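Local coordinates for protein MS5a (Brassica napus, PDB 6L77) that is a meiosis-related plant protein of cystatin-like fold whose molecular role is not settled, and which appears to enhance papain rather than inhibit it, at residues L12-Y17 with Y52-I57; D107-W112 with I207-V212; L164-E169 with V188-D193; T170-P175 with S182-L187. All coordinates share one frame; numbering follows the deposited sequence.

Contact 1 of 4, residues L12-Y17 with Y52-I57; sequences LVVKLY and YNITLI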
loop_
_atom_site.group_PDB
_atom_site.type_symbol
_atom_site.label_atom_id
_atom_site.label_comp_id
_atom_site.label_asym_id
_atom_site.label_seq_id
_atom_site.Cartn_x
_atom_site.Cartn_y
_atom_site.Cartn_z
ATOM N N LEU A 12 -8.853 12.091 2.778
ATOM C CA LEU A 12 -7.728 11.431 2.125
ATOM C C LEU A 12 -7.707 9.934 2.417
ATOM O O LEU A 12 -7.389 9.138 1.533
ATOM C CB LEU A 12 -6.414 12.085 2.550
ATOM C CG LEU A 12 -5.121 11.511 1.950
ATOM C CD1 LEU A 12 -5.214 11.416 0.436
ATOM C CD2 LEU A 12 -3.922 12.362 2.352
ATOM N N VAL A 13 -8.072 9.522 3.639
ATOM C CA VAL A 13 -8.005 8.098 3.968
ATOM C C VAL A 13 -8.933 7.297 3.064
ATOM O O VAL A 13 -8.608 6.173 2.656
ATOM C CB VAL A 13 -8.309 7.860 5.468
ATOM C CG1 VAL A 13 -9.746 8.222 5.832
ATOM C CG2 VAL A 13 -8.033 6.408 5.843
ATOM N N VAL A 14 -10.092 7.867 2.712
ATOM C CA VAL A 14 -11.023 7.152 1.846
ATOM C C VAL A 14 -10.449 7.024 0.443
ATOM O O VAL A 14 -10.561 5.972 -0.195
ATOM C CB VAL A 14 -12.392 7.858 1.846
ATOM C CG1 VAL A 14 -13.330 7.201 0.863
ATOM C CG2 VAL A 14 -13.000 7.822 3.248
ATOM N N LYS A 15 -9.853 8.103 -0.075
ATOM C CA LYS A 15 -9.219 8.015 -1.384
ATOM C C LYS A 15 -8.106 6.975 -1.379
ATOM O O LYS A 15 -7.989 6.180 -2.317
ATOM C CB LYS A 15 -8.677 9.382 -1.794
ATOM C CG LYS A 15 -8.007 9.364 -3.151
ATOM C CD LYS A 15 -7.469 10.728 -3.536
ATOM C CE LYS A 15 -6.542 10.630 -4.735
ATOM N NZ LYS A 15 -5.974 11.965 -5.070
ATOM N N LEU A 16 -7.305 6.940 -0.311
ATOM C CA LEU A 16 -6.218 5.965 -0.250
ATOM C C LEU A 16 -6.760 4.539 -0.181
ATOM O O LEU A 16 -6.266 3.649 -0.882
ATOM C CB LEU A 16 -5.309 6.269 0.946
ATOM C CG LEU A 16 -4.473 7.552 0.854
ATOM C CD1 LEU A 16 -3.786 7.861 2.184
ATOM C CD2 LEU A 16 -3.448 7.466 -0.259
ATOM N N TYR A 17 -7.805 4.301 0.623
ATOM C CA TYR A 17 -8.364 2.951 0.685
ATOM C C TYR A 17 -9.041 2.562 -0.624
ATOM O O TYR A 17 -8.992 1.394 -1.027
ATOM C CB TYR A 17 -9.344 2.822 1.853
ATOM C CG TYR A 17 -8.641 2.750 3.183
ATOM C CD1 TYR A 17 -7.299 2.399 3.249
ATOM C CD2 TYR A 17 -9.302 3.038 4.374
ATOM C CE1 TYR A 17 -6.623 2.334 4.465
ATOM C CE2 TYR A 17 -8.629 2.970 5.607
ATOM C CZ TYR A 17 -7.292 2.619 5.635
ATOM O OH TYR A 17 -6.608 2.544 6.827
ATOM N N TYR A 52 -14.536 0.630 6.577
ATOM C CA TYR A 52 -14.950 1.501 5.491
ATOM C C TYR A 52 -15.549 0.631 4.401
ATOM O O TYR A 52 -14.936 -0.355 3.993
ATOM C CB TYR A 52 -13.771 2.297 4.915
ATOM C CG TYR A 52 -13.308 3.438 5.787
ATOM C CD1 TYR A 52 -12.378 3.230 6.799
ATOM C CD2 TYR A 52 -13.813 4.723 5.609
ATOM C CE1 TYR A 52 -11.958 4.277 7.605
ATOM C CE2 TYR A 52 -13.399 5.776 6.407
ATOM C CZ TYR A 52 -12.472 5.547 7.399
ATOM O OH TYR A 52 -12.071 6.595 8.185
ATOM N N ASN A 53 -16.752 0.964 3.972
ATOM C CA ASN A 53 -17.380 0.351 2.804
ATOM C C ASN A 53 -17.522 1.479 1.801
ATOM O O ASN A 53 -18.350 2.374 1.990
ATOM C CB ASN A 53 -18.724 -0.280 3.165
ATOM C CG ASN A 53 -19.532 -0.733 1.942
ATOM O OD1 ASN A 53 -19.009 -0.876 0.834
ATOM N ND2 ASN A 53 -20.824 -0.952 2.147
ATOM N N ILE A 54 -16.690 1.454 0.761
ATOM C CA ILE A 54 -16.525 2.577 -0.152
ATOM C C ILE A 54 -17.095 2.177 -1.505
ATOM O O ILE A 54 -16.758 1.111 -2.040
ATOM C CB ILE A 54 -15.045 2.970 -0.294
ATOM C CG1 ILE A 54 -14.454 3.311 1.065
ATOM C CG2 ILE A 54 -14.878 4.131 -1.292
ATOM C CD1 ILE A 54 -12.904 3.316 1.049
ATOM N N THR A 55 -17.945 3.032 -2.055
ATOM C CA THR A 55 -18.449 2.881 -3.410
ATOM C C THR A 55 -17.755 3.924 -4.273
ATOM O O THR A 55 -17.869 5.127 -4.016
ATOM C CB THR A 55 -19.968 3.058 -3.447
ATOM O OG1 THR A 55 -20.578 2.113 -2.557
ATOM C CG2 THR A 55 -20.496 2.860 -4.875
ATOM N N LEU A 56 -17.016 3.471 -5.277
ATOM C CA LEU A 56 -16.235 4.383 -6.096
ATOM C C LEU A 56 -16.508 4.103 -7.565
ATOM O O LEU A 56 -17.016 3.040 -7.928
ATOM C CB LEU A 56 -14.735 4.250 -5.808
ATOM C CG LEU A 56 -14.197 2.828 -5.987
ATOM C CD1 LEU A 56 -13.034 2.827 -6.949
ATOM C CD2 LEU A 56 -13.802 2.171 -4.659
ATOM N N ILE A 57 -16.168 5.082 -8.401
ATOM C CA ILE A 57 -16.230 4.946 -9.848
ATOM C C ILE A 57 -14.801 4.812 -10.339
ATOM O O ILE A 57 -13.954 5.651 -10.014
ATOM C CB ILE A 57 -16.921 6.150 -10.513
ATOM C CG1 ILE A 57 -18.279 6.419 -9.854
ATOM C CG2 ILE A 57 -17.051 5.910 -12.006
ATOM C CD1 ILE A 57 -19.189 5.221 -9.838
#
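The rings of Y17 and Y52 meet in an offset edge-to-face pair. The edge of Y17 is turned toward the face of Y52. The centroids are 5.7 Å apart and the planes stand at 64°. Y52 CD1 lies near the plane of the Y17 ring, 3.9 Å from Y17 CD2. V13 and V14 reach the Y52 ring obliquely from the same helix. V14 CG2 sits 3.8 Å from Y52 CE2, and V13 CG1 comes to 3.7 Å from Y52 OH. The two methyls of V14 are shared out. CG2, beside the backbone N, goes to the ring, while CG1, anti to that N (chi1 175°), packs 3.9 Å from I54 CD1. The same CD1 of I54 ends 3.7 Å from Y17 CB, so it fits between V14 and Y17. The axes of segments 12-17 and 52-57 cross at -72°, 9.6 Å apart. This is helix 12-29 laid over strand 49-60 of an antiparallel sheet, as in cystatin-like folds. Y17 also meets the ring of F83, and its OH is hydrogen-bonded to Q75 OE1. Helix and strand are joined by carbon packing and ring contacts, while the polar end of Y17 is satisfied by another strand of the sheet.

Contact 2 of 4, residues D107-W112 with I207-V212; sequences DLPDKW and IVRRTV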
loop_
_atom_site.group_PDB
_atom_site.type_symbol
_atom_site.label_atom_id
_atom_site.label_comp_id
_atom_site.label_asym_id
_atom_site.label_seq_id
_atom_site.Cartn_x
_atom_site.Cartn_y
_atom_site.Cartn_z
ATOM N N ASP A 107 5.873 -9.476 14.308
ATOM C CA ASP A 107 6.674 -8.264 14.422
ATOM C C ASP A 107 7.250 -7.853 13.070
ATOM O O ASP A 107 7.552 -8.690 12.216
ATOM C CB ASP A 107 7.822 -8.470 15.420
ATOM C CG ASP A 107 7.348 -8.598 16.859
ATOM O OD1 ASP A 107 6.169 -8.300 17.145
ATOM O OD2 ASP A 107 8.168 -8.998 17.712
ATOM N N LEU A 108 7.392 -6.508 12.871
ATOM C CA LEU A 108 8.098 -5.939 11.734
ATOM C C LEU A 108 9.569 -5.734 12.076
ATOM O O LEU A 108 9.911 -5.471 13.234
ATOM C CB LEU A 108 7.499 -4.594 11.346
ATOM C CG LEU A 108 6.151 -4.576 10.637
ATOM C CD1 LEU A 108 5.608 -3.155 10.615
ATOM C CD2 LEU A 108 6.302 -5.111 9.231
ATOM N N PRO A 109 10.450 -5.837 11.084
ATOM C CA PRO A 109 11.834 -5.400 11.288
ATOM C C PRO A 109 11.884 -3.903 11.555
ATOM O O PRO A 109 11.098 -3.131 11.008
ATOM C CB PRO A 109 12.525 -5.769 9.969
ATOM C CG PRO A 109 11.442 -5.927 8.990
ATOM C CD PRO A 109 10.228 -6.379 9.735
ATOM N N ASP A 110 12.812 -3.488 12.415
ATOM C CA ASP A 110 12.870 -2.089 12.807
ATOM C C ASP A 110 13.903 -1.281 12.035
ATOM O O ASP A 110 13.978 -0.063 12.223
ATOM C CB ASP A 110 13.137 -1.969 14.313
ATOM C CG ASP A 110 14.482 -2.522 14.714
ATOM O OD1 ASP A 110 14.951 -3.480 14.064
ATOM O OD2 ASP A 110 15.070 -1.996 15.684
ATOM N N LYS A 111 14.698 -1.916 11.171
ATOM C CA LYS A 111 15.729 -1.211 10.425
ATOM C C LYS A 111 15.782 -1.722 8.993
ATOM O O LYS A 111 15.364 -2.844 8.688
ATOM C CB LYS A 111 17.127 -1.372 11.051
ATOM C CG LYS A 111 17.250 -0.974 12.509
ATOM C CD LYS A 111 18.681 -1.175 12.997
ATOM C CE LYS A 111 18.758 -1.229 14.516
ATOM N NZ LYS A 111 18.158 -0.032 15.171
ATOM N N TRP A 112 16.302 -0.862 8.125
ATOM C CA TRP A 112 16.690 -1.252 6.779
ATOM C C TRP A 112 17.545 -2.519 6.827
ATOM O O TRP A 112 18.345 -2.685 7.756
ATOM C CB TRP A 112 17.495 -0.118 6.136
ATOM C CG TRP A 112 17.545 -0.186 4.645
ATOM C CD1 TRP A 112 18.486 -0.807 3.869
ATOM C CD2 TRP A 112 16.591 0.376 3.749
ATOM N NE1 TRP A 112 18.169 -0.660 2.536
ATOM C CE2 TRP A 112 17.011 0.069 2.439
ATOM C CE3 TRP A 112 15.420 1.119 3.928
ATOM C CZ2 TRP A 112 16.292 0.476 1.314
ATOM C CZ3 TRP A 112 14.716 1.522 2.816
ATOM C CH2 TRP A 112 15.147 1.196 1.527
ATOM N N ILE A 207 8.530 0.941 6.360
ATOM C CA ILE A 207 8.634 -0.514 6.300
ATOM C C ILE A 207 7.216 -1.061 6.316
ATOM O O ILE A 207 6.452 -0.762 7.236
ATOM C CB ILE A 207 9.453 -1.081 7.473
ATOM C CG1 ILE A 207 10.871 -0.498 7.460
ATOM C CG2 ILE A 207 9.500 -2.603 7.397
ATOM C CD1 ILE A 207 11.729 -0.915 8.645
ATOM N N VAL A 208 6.848 -1.834 5.292
ATOM C CA VAL A 208 5.467 -2.303 5.151
ATOM C C VAL A 208 5.468 -3.780 4.786
ATOM O O VAL A 208 6.096 -4.175 3.798
ATOM C CB VAL A 208 4.692 -1.518 4.076
ATOM C CG1 VAL A 208 3.258 -2.059 3.991
ATOM C CG2 VAL A 208 4.687 -0.031 4.372
ATOM N N ARG A 209 4.753 -4.593 5.562
ATOM C CA ARG A 209 4.541 -5.987 5.201
ATOM C C ARG A 209 3.166 -6.148 4.562
ATOM O O ARG A 209 2.148 -5.772 5.156
ATOM C CB ARG A 209 4.663 -6.920 6.404
ATOM C CG ARG A 209 4.569 -8.382 5.973
ATOM C CD ARG A 209 4.554 -9.340 7.151
ATOM N NE ARG A 209 5.811 -9.326 7.885
ATOM C CZ ARG A 209 5.967 -8.830 9.110
ATOM N NH1 ARG A 209 4.932 -8.311 9.768
ATOM N NH2 ARG A 209 7.162 -8.873 9.689
ATOM N N ARG A 210 3.143 -6.705 3.358
ATOM C CA ARG A 210 1.916 -7.130 2.703
ATOM C C ARG A 210 1.780 -8.640 2.856
ATOM O O ARG A 210 2.644 -9.397 2.399
ATOM C CB ARG A 210 1.918 -6.758 1.217
ATOM C CG ARG A 210 0.628 -7.176 0.490
ATOM C CD ARG A 210 0.935 -7.661 -0.937
ATOM N NE ARG A 210 1.409 -6.572 -1.791
ATOM C CZ ARG A 210 2.140 -6.736 -2.893
ATOM N NH1 ARG A 210 2.505 -7.953 -3.281
ATOM N NH2 ARG A 210 2.506 -5.675 -3.607
ATOM N N THR A 211 0.695 -9.081 3.471
ATOM C CA THR A 211 0.391 -10.500 3.514
ATOM C C THR A 211 -0.926 -10.723 2.790
ATOM O O THR A 211 -1.834 -9.890 2.863
ATOM C CB THR A 211 0.346 -11.027 4.957
ATOM O OG1 THR A 211 -0.596 -10.270 5.716
ATOM C CG2 THR A 211 1.704 -10.864 5.591
ATOM N N VAL A 212 -0.998 -11.823 2.045
ATOM C CA VAL A 212 -2.119 -12.124 1.163
ATOM C C VAL A 212 -2.691 -13.466 1.590
ATOM O O VAL A 212 -1.950 -14.446 1.720
ATOM C CB VAL A 212 -1.685 -12.155 -0.318
ATOM C CG1 VAL A 212 -2.891 -12.398 -1.226
ATOM C CG2 VAL A 212 -0.986 -10.843 -0.706
#
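R209 NH2 donates to D107 O at 2.6 Å, a short bond with an N-H...O angle of 151°. The donor is tilted 31° from the carbonyl plane. L108 CD2 lies over one face of the same guanidinium, offset toward its rim, 3.5 Å from R209 NH1. This methyl also rests against the aliphatic root of the arginine, 3.7 Å from R209 CB. L108 and R209 run past each other in opposite directions. R209 CG is anti to the backbone N, and the chain then bends at chi3 (-66°), which turns the guanidinium back over the leucine. P109 CD approaches obliquely, 4.0 Å from R209 NH2. Further along, I207 points at the loop. Its CD1 touches P109 O at 3.3 Å, and its CG2 lies 4.2 Å from P109 CG.

In the next shell, R209 NH1 makes a salt bridge with D104 and a hydrogen bond to K106 O. D110 O accepts from Q226 of strand 219-227, and P109 also leans on L187 and Y189. The 107-112 loop is laid across one face of the sheet at the surface. R209 binds the backbone oxygens of D107 and K106 and the D104 carboxylate, gathering the loop onto the strand.

Contact 3 of 4, residues L164-E169 with V188-D193; sequences LDVVVE and VYIRYD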
loop_
_atom_site.group_PDB
_atom_site.type_symbol
_atom_site.label_atom_id
_atom_site.label_comp_id
_atom_site.label_asym_id
_atom_site.label_seq_id
_atom_site.Cartn_x
_atom_site.Cartn_y
_atom_site.Cartn_z
ATOM N N LEU A 164 13.922 7.348 -3.083
ATOM C CA LEU A 164 15.361 7.248 -3.302
ATOM C C LEU A 164 15.862 5.821 -3.417
ATOM O O LEU A 164 16.821 5.578 -4.155
ATOM C CB LEU A 164 16.131 7.939 -2.171
ATOM C CG LEU A 164 15.842 9.424 -1.966
ATOM C CD1 LEU A 164 16.647 9.947 -0.794
ATOM C CD2 LEU A 164 16.165 10.199 -3.226
ATOM N N ASP A 165 15.238 4.874 -2.716
ATOM C CA ASP A 165 15.723 3.502 -2.692
ATOM C C ASP A 165 14.588 2.608 -2.218
ATOM O O ASP A 165 13.783 3.018 -1.373
ATOM C CB ASP A 165 16.943 3.365 -1.770
ATOM C CG ASP A 165 17.682 2.056 -1.962
ATOM O OD1 ASP A 165 17.376 1.330 -2.939
ATOM O OD2 ASP A 165 18.573 1.759 -1.132
ATOM N N VAL A 166 14.505 1.407 -2.787
ATOM C CA VAL A 166 13.456 0.451 -2.435
ATOM C C VAL A 166 14.087 -0.932 -2.387
ATOM O O VAL A 166 14.824 -1.309 -3.301
ATOM C CB VAL A 166 12.280 0.463 -3.434
ATOM C CG1 VAL A 166 11.250 -0.604 -3.070
ATOM C CG2 VAL A 166 11.611 1.825 -3.478
ATOM N N VAL A 167 13.812 -1.679 -1.324
ATOM C CA VAL A 167 14.223 -3.073 -1.214
ATOM C C VAL A 167 12.979 -3.878 -0.870
ATOM O O VAL A 167 12.201 -3.469 -0.009
ATOM C CB VAL A 167 15.317 -3.263 -0.143
ATOM C CG1 VAL A 167 15.559 -4.744 0.146
ATOM C CG2 VAL A 167 16.609 -2.570 -0.579
ATOM N N VAL A 168 12.777 -5.007 -1.550
ATOM C CA VAL A 168 11.652 -5.892 -1.264
ATOM C C VAL A 168 12.195 -7.250 -0.844
ATOM O O VAL A 168 13.130 -7.767 -1.464
ATOM C CB VAL A 168 10.715 -6.046 -2.478
ATOM C CG1 VAL A 168 9.578 -7.003 -2.136
ATOM C CG2 VAL A 168 10.151 -4.684 -2.900
ATOM N N GLU A 169 11.604 -7.828 0.200
ATOM C CA GLU A 169 11.976 -9.154 0.669
ATOM C C GLU A 169 10.787 -10.091 0.512
ATOM O O GLU A 169 9.654 -9.745 0.882
ATOM C CB GLU A 169 12.467 -9.136 2.125
ATOM C CG GLU A 169 12.829 -10.536 2.636
ATOM C CD GLU A 169 13.660 -10.549 3.919
ATOM O OE1 GLU A 169 13.876 -9.474 4.514
ATOM O OE2 GLU A 169 14.102 -11.650 4.322
ATOM N N VAL A 188 8.391 -4.594 2.264
ATOM C CA VAL A 188 8.861 -3.489 1.431
ATOM C C VAL A 188 9.543 -2.448 2.309
ATOM O O VAL A 188 8.961 -1.986 3.296
ATOM C CB VAL A 188 7.707 -2.849 0.639
ATOM C CG1 VAL A 188 8.271 -1.889 -0.391
ATOM C CG2 VAL A 188 6.853 -3.921 -0.026
ATOM N N TYR A 189 10.762 -2.061 1.933
ATOM C CA TYR A 189 11.508 -0.992 2.592
ATOM C C TYR A 189 11.626 0.163 1.610
ATOM O O TYR A 189 12.156 -0.015 0.508
ATOM C CB TYR A 189 12.909 -1.456 3.002
ATOM C CG TYR A 189 12.950 -2.699 3.863
ATOM C CD1 TYR A 189 12.945 -3.968 3.290
ATOM C CD2 TYR A 189 13.028 -2.607 5.252
ATOM C CE1 TYR A 189 13.012 -5.109 4.076
ATOM C CE2 TYR A 189 13.085 -3.741 6.043
ATOM C CZ TYR A 189 13.083 -4.988 5.448
ATOM O OH TYR A 189 13.151 -6.112 6.234
ATOM N N ILE A 190 11.154 1.340 2.005
ATOM C CA ILE A 190 11.119 2.490 1.111
ATOM C C ILE A 190 11.865 3.635 1.767
ATOM O O ILE A 190 11.471 4.105 2.839
ATOM C CB ILE A 190 9.683 2.911 0.771
ATOM C CG1 ILE A 190 8.909 1.702 0.240
ATOM C CG2 ILE A 190 9.718 4.071 -0.247
ATOM C CD1 ILE A 190 7.427 1.958 -0.033
ATOM N N ARG A 191 12.931 4.088 1.117
ATOM C CA ARG A 191 13.683 5.257 1.543
ATOM C C ARG A 191 13.240 6.430 0.675
ATOM O O ARG A 191 13.368 6.371 -0.553
ATOM C CB ARG A 191 15.185 4.993 1.411
ATOM C CG ARG A 191 16.076 6.216 1.590
ATOM C CD ARG A 191 16.226 6.649 3.043
ATOM N NE ARG A 191 17.116 7.803 3.106
ATOM C CZ ARG A 191 16.737 9.056 2.868
ATOM N NH1 ARG A 191 17.625 10.034 2.916
ATOM N NH2 ARG A 191 15.471 9.333 2.585
ATOM N N TYR A 192 12.700 7.482 1.301
ATOM C CA TYR A 192 12.194 8.593 0.504
ATOM C C TYR A 192 12.420 9.918 1.218
ATOM O O TYR A 192 12.507 9.973 2.450
ATOM C CB TYR A 192 10.709 8.404 0.161
ATOM C CG TYR A 192 9.739 8.452 1.336
ATOM C CD1 TYR A 192 9.516 7.330 2.134
ATOM C CD2 TYR A 192 9.021 9.610 1.621
ATOM C CE1 TYR A 192 8.603 7.367 3.197
ATOM C CE2 TYR A 192 8.118 9.658 2.678
ATOM C CZ TYR A 192 7.908 8.530 3.460
ATOM O OH TYR A 192 7.010 8.580 4.518
ATOM N N ASP A 193 12.525 10.985 0.425
ATOM C CA ASP A 193 12.677 12.340 0.938
ATOM C C ASP A 193 11.373 13.110 0.778
ATOM O O ASP A 193 10.649 12.933 -0.206
ATOM C CB ASP A 193 13.799 13.099 0.224
ATOM C CG ASP A 193 15.171 12.742 0.747
ATOM O OD1 ASP A 193 15.258 12.040 1.777
ATOM O OD2 ASP A 193 16.169 13.166 0.123
#
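A classic beta bulge lies where the antiparallel strands 161-170 and 186-195 pair: two residues, L164 and D165, stand opposite the single R191. R191 O accepts from both, L164 N at 2.8 Å and D165 N at 3.2 Å. The first donor lies in the carbonyl plane, the second is tilted 17° from it. R191 N returns a bond to D165 O. V167 and Y189 form a hydrogen-bonded pair, with Y189 N 2.8 Å from V167 O. V166 with I190 and V168 with V188 are non-hydrogen-bonded pairs, and V166 CA makes a CA-H...O contact, 3.3 Å from Y189 O.

These strands belong to the antiparallel sheet of the cystatin-like fold. V166, V168, V188 and I190 share one face, where helix 138-150 packs through W138 and I139. V166 CG1 and V188 CG1 touch there diagonally at 4.2 Å. D165, V167, Y189 and R191 share the other face, where W112 and P109 of a loop settle.

On that face L164 CD1 sits over one side of the R191 guanidinium, 3.6 Å from R191 NH2. R191 bends at chi2 (76°), which carries its guanidinium along its own strand to D193. R191 NH2 binds D193 OD1 at 2.8 Å as a salt bridge, leaving the guanidinium nearly in plane but meeting the carboxylate from above its plane. E169 runs beside Y189 the same way, and its carboxylate is engaged by R123.

Contact 4 of 4, residues T170-P175 with S182-L187; sequences TEENVP and SLRNVL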
loop_
_atom_site.group_PDB
_atom_site.type_symbol
_atom_site.label_atom_id
_atom_site.label_comp_id
_atom_site.label_asym_id
_atom_site.label_seq_id
_atom_site.Cartn_x
_atom_site.Cartn_y
_atom_site.Cartn_z
ATOM N N THR A 170 11.048 -11.269 -0.047
ATOM C CA THR A 170 10.052 -12.313 -0.223
ATOM C C THR A 170 10.432 -13.525 0.611
ATOM O O THR A 170 11.560 -13.656 1.088
ATOM C CB THR A 170 9.925 -12.746 -1.691
ATOM O OG1 THR A 170 11.178 -13.283 -2.120
ATOM C CG2 THR A 170 9.542 -11.562 -2.579
ATOM N N GLU A 171 9.463 -14.431 0.738
ATOM C CA GLU A 171 9.636 -15.688 1.449
ATOM C C GLU A 171 10.201 -16.785 0.560
ATOM O O GLU A 171 10.712 -17.783 1.073
ATOM C CB GLU A 171 8.279 -16.122 2.033
ATOM C CG GLU A 171 7.445 -14.916 2.510
ATOM C CD GLU A 171 6.059 -15.274 3.048
ATOM O OE1 GLU A 171 5.501 -16.327 2.666
ATOM O OE2 GLU A 171 5.524 -14.484 3.854
ATOM N N GLU A 172 10.141 -16.603 -0.759
ATOM C CA GLU A 172 10.547 -17.608 -1.724
ATOM C C GLU A 172 11.423 -16.955 -2.780
ATOM O O GLU A 172 11.262 -15.770 -3.098
ATOM C CB GLU A 172 9.342 -18.253 -2.412
ATOM C CG GLU A 172 8.255 -18.740 -1.483
ATOM C CD GLU A 172 6.955 -18.989 -2.222
ATOM O OE1 GLU A 172 6.905 -18.726 -3.446
ATOM O OE2 GLU A 172 5.984 -19.443 -1.579
ATOM N N ASN A 173 12.327 -17.754 -3.333
ATOM C CA ASN A 173 13.276 -17.299 -4.344
ATOM C C ASN A 173 12.575 -17.252 -5.701
ATOM O O ASN A 173 12.498 -18.263 -6.402
ATOM C CB ASN A 173 14.480 -18.230 -4.370
ATOM C CG ASN A 173 15.606 -17.698 -5.228
ATOM O OD1 ASN A 173 15.373 -16.915 -6.145
ATOM N ND2 ASN A 173 16.825 -18.120 -4.942
ATOM N N VAL A 174 12.108 -16.072 -6.102
ATOM C CA VAL A 174 11.296 -15.952 -7.315
ATOM C C VAL A 174 11.916 -14.908 -8.239
ATOM O O VAL A 174 12.769 -14.112 -7.812
ATOM C CB VAL A 174 9.829 -15.593 -6.979
ATOM C CG1 VAL A 174 9.213 -16.674 -6.096
ATOM C CG2 VAL A 174 9.740 -14.232 -6.298
ATOM N N PRO A 175 11.510 -14.878 -9.518
ATOM C CA PRO A 175 12.019 -13.826 -10.414
ATOM C C PRO A 175 11.559 -12.453 -9.949
ATOM O O PRO A 175 10.479 -12.293 -9.375
ATOM C CB PRO A 175 11.412 -14.185 -11.781
ATOM C CG PRO A 175 11.087 -15.635 -11.693
ATOM C CD PRO A 175 10.665 -15.838 -10.254
ATOM N N SER A 182 3.011 -9.759 -9.081
ATOM C CA SER A 182 2.052 -10.703 -8.529
ATOM C C SER A 182 1.680 -10.313 -7.106
ATOM O O SER A 182 2.522 -9.840 -6.337
ATOM C CB SER A 182 2.593 -12.128 -8.544
ATOM O OG SER A 182 3.466 -12.344 -7.463
ATOM N N LEU A 183 0.420 -10.549 -6.748
ATOM C CA LEU A 183 -0.086 -10.200 -5.414
ATOM C C LEU A 183 0.294 -11.312 -4.437
ATOM O O LEU A 183 -0.492 -12.199 -4.099
ATOM C CB LEU A 183 -1.591 -9.971 -5.471
ATOM C CG LEU A 183 -2.143 -9.328 -4.199
ATOM C CD1 LEU A 183 -1.569 -7.938 -4.084
ATOM C CD2 LEU A 183 -3.671 -9.305 -4.259
ATOM N N ARG A 184 1.544 -11.265 -3.985
ATOM C CA ARG A 184 2.098 -12.244 -3.070
ATOM C C ARG A 184 2.640 -11.547 -1.826
ATOM O O ARG A 184 2.752 -10.319 -1.780
ATOM C CB ARG A 184 3.218 -13.051 -3.756
ATOM C CG ARG A 184 4.321 -12.182 -4.361
ATOM C CD ARG A 184 5.717 -12.836 -4.239
ATOM N NE ARG A 184 6.067 -13.065 -2.839
ATOM C CZ ARG A 184 6.435 -14.237 -2.325
ATOM N NH1 ARG A 184 6.708 -14.325 -1.024
ATOM N NH2 ARG A 184 6.542 -15.311 -3.108
ATOM N N ASN A 185 3.014 -12.348 -0.820
ATOM C CA ASN A 185 3.573 -11.793 0.416
ATOM C C ASN A 185 4.887 -11.072 0.127
ATOM O O ASN A 185 5.779 -11.632 -0.506
ATOM C CB ASN A 185 3.801 -12.898 1.439
ATOM C CG ASN A 185 2.503 -13.473 1.969
ATOM O OD1 ASN A 185 1.423 -12.997 1.622
ATOM N ND2 ASN A 185 2.603 -14.502 2.801
ATOM N N VAL A 186 5.000 -9.820 0.574
ATOM C CA VAL A 186 6.236 -9.057 0.418
ATOM C C VAL A 186 6.473 -8.213 1.661
ATOM O O VAL A 186 5.536 -7.840 2.376
ATOM C CB VAL A 186 6.236 -8.137 -0.831
ATOM C CG1 VAL A 186 6.270 -8.944 -2.144
ATOM C CG2 VAL A 186 5.039 -7.196 -0.806
ATOM N N LEU A 187 7.744 -7.904 1.903
ATOM C CA LEU A 187 8.166 -6.940 2.909
ATOM C C LEU A 187 8.897 -5.827 2.165
ATOM O O LEU A 187 9.892 -6.090 1.482
ATOM C CB LEU A 187 9.062 -7.620 3.950
ATOM C CG LEU A 187 9.497 -6.896 5.215
ATOM C CD1 LEU A 187 8.303 -6.522 6.046
ATOM C CD2 LEU A 187 10.427 -7.783 6.025
#
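R184 reaches T170, E171 and E172 through a folded side chain. Its CG lies between the backbone N and carbonyl carbon (chi1 54°), and further bends at chi2 and chi3 bring the guanidinium back beside the backbone of the next residue, N185. There NE and NH1 both grip N185 O, side-on, at 2.8 Å from R184 NE and 2.9 Å from R184 NH1. This fixes the rotation of the flat group. T170 CB packs over one face, 3.6 Å from R184 NH1. T170 OG1 turns away to E172 O, 2.7 Å from it, which helps shape the bend of the 170-175 loop. E172 comes to the guanidinium edge. The salt bridge from E172 OE1 to R184 NH2 is 3.5 Å, its hydrogen bond is weak, and the carboxylate plane stands at 83° to the guanidinium. E171 runs past R184 in the opposite direction and ends at N185 instead. N185 ND2 donates to E171 OE2 at 3.1 Å, from above the carboxylate plane, with a weaker second bond to OE1. The other end of that amide, N185 OD1, accepts from V212 N of the next strand. R184 O likewise takes a bond from R210. E172 N is buried here without a partner. The contact closes the base of a strand-helix-strand connection: strand 161-170 leads through helix 176-181 into the neighbouring antiparallel strand 186-195.

How the contacts relate
All four contacts reach one antiparallel sheet. Contact 1 lies on the far side of the chain's centre from the others, with centres 24 to 27 Å away and nearest atoms about 11 to 12 Å apart. Contacts 2, 3 and 4 touch one another. Contact 3 is nested within the chain loop closed by contact 2, and contact 4 within that closed by contact 3. Contacts 2 and 3, centres 11 Å apart, share V208 O to V188 N at 2.8 Å, and W112 packs on Y189 and R191. Contact 4 continues the strand pairing of contact 3, with E169 N 2.8 Å from L187 O. Contact 4 reaches strand 201-212 of contact 2 through V212 N to N185 OD1 (2.7 Å).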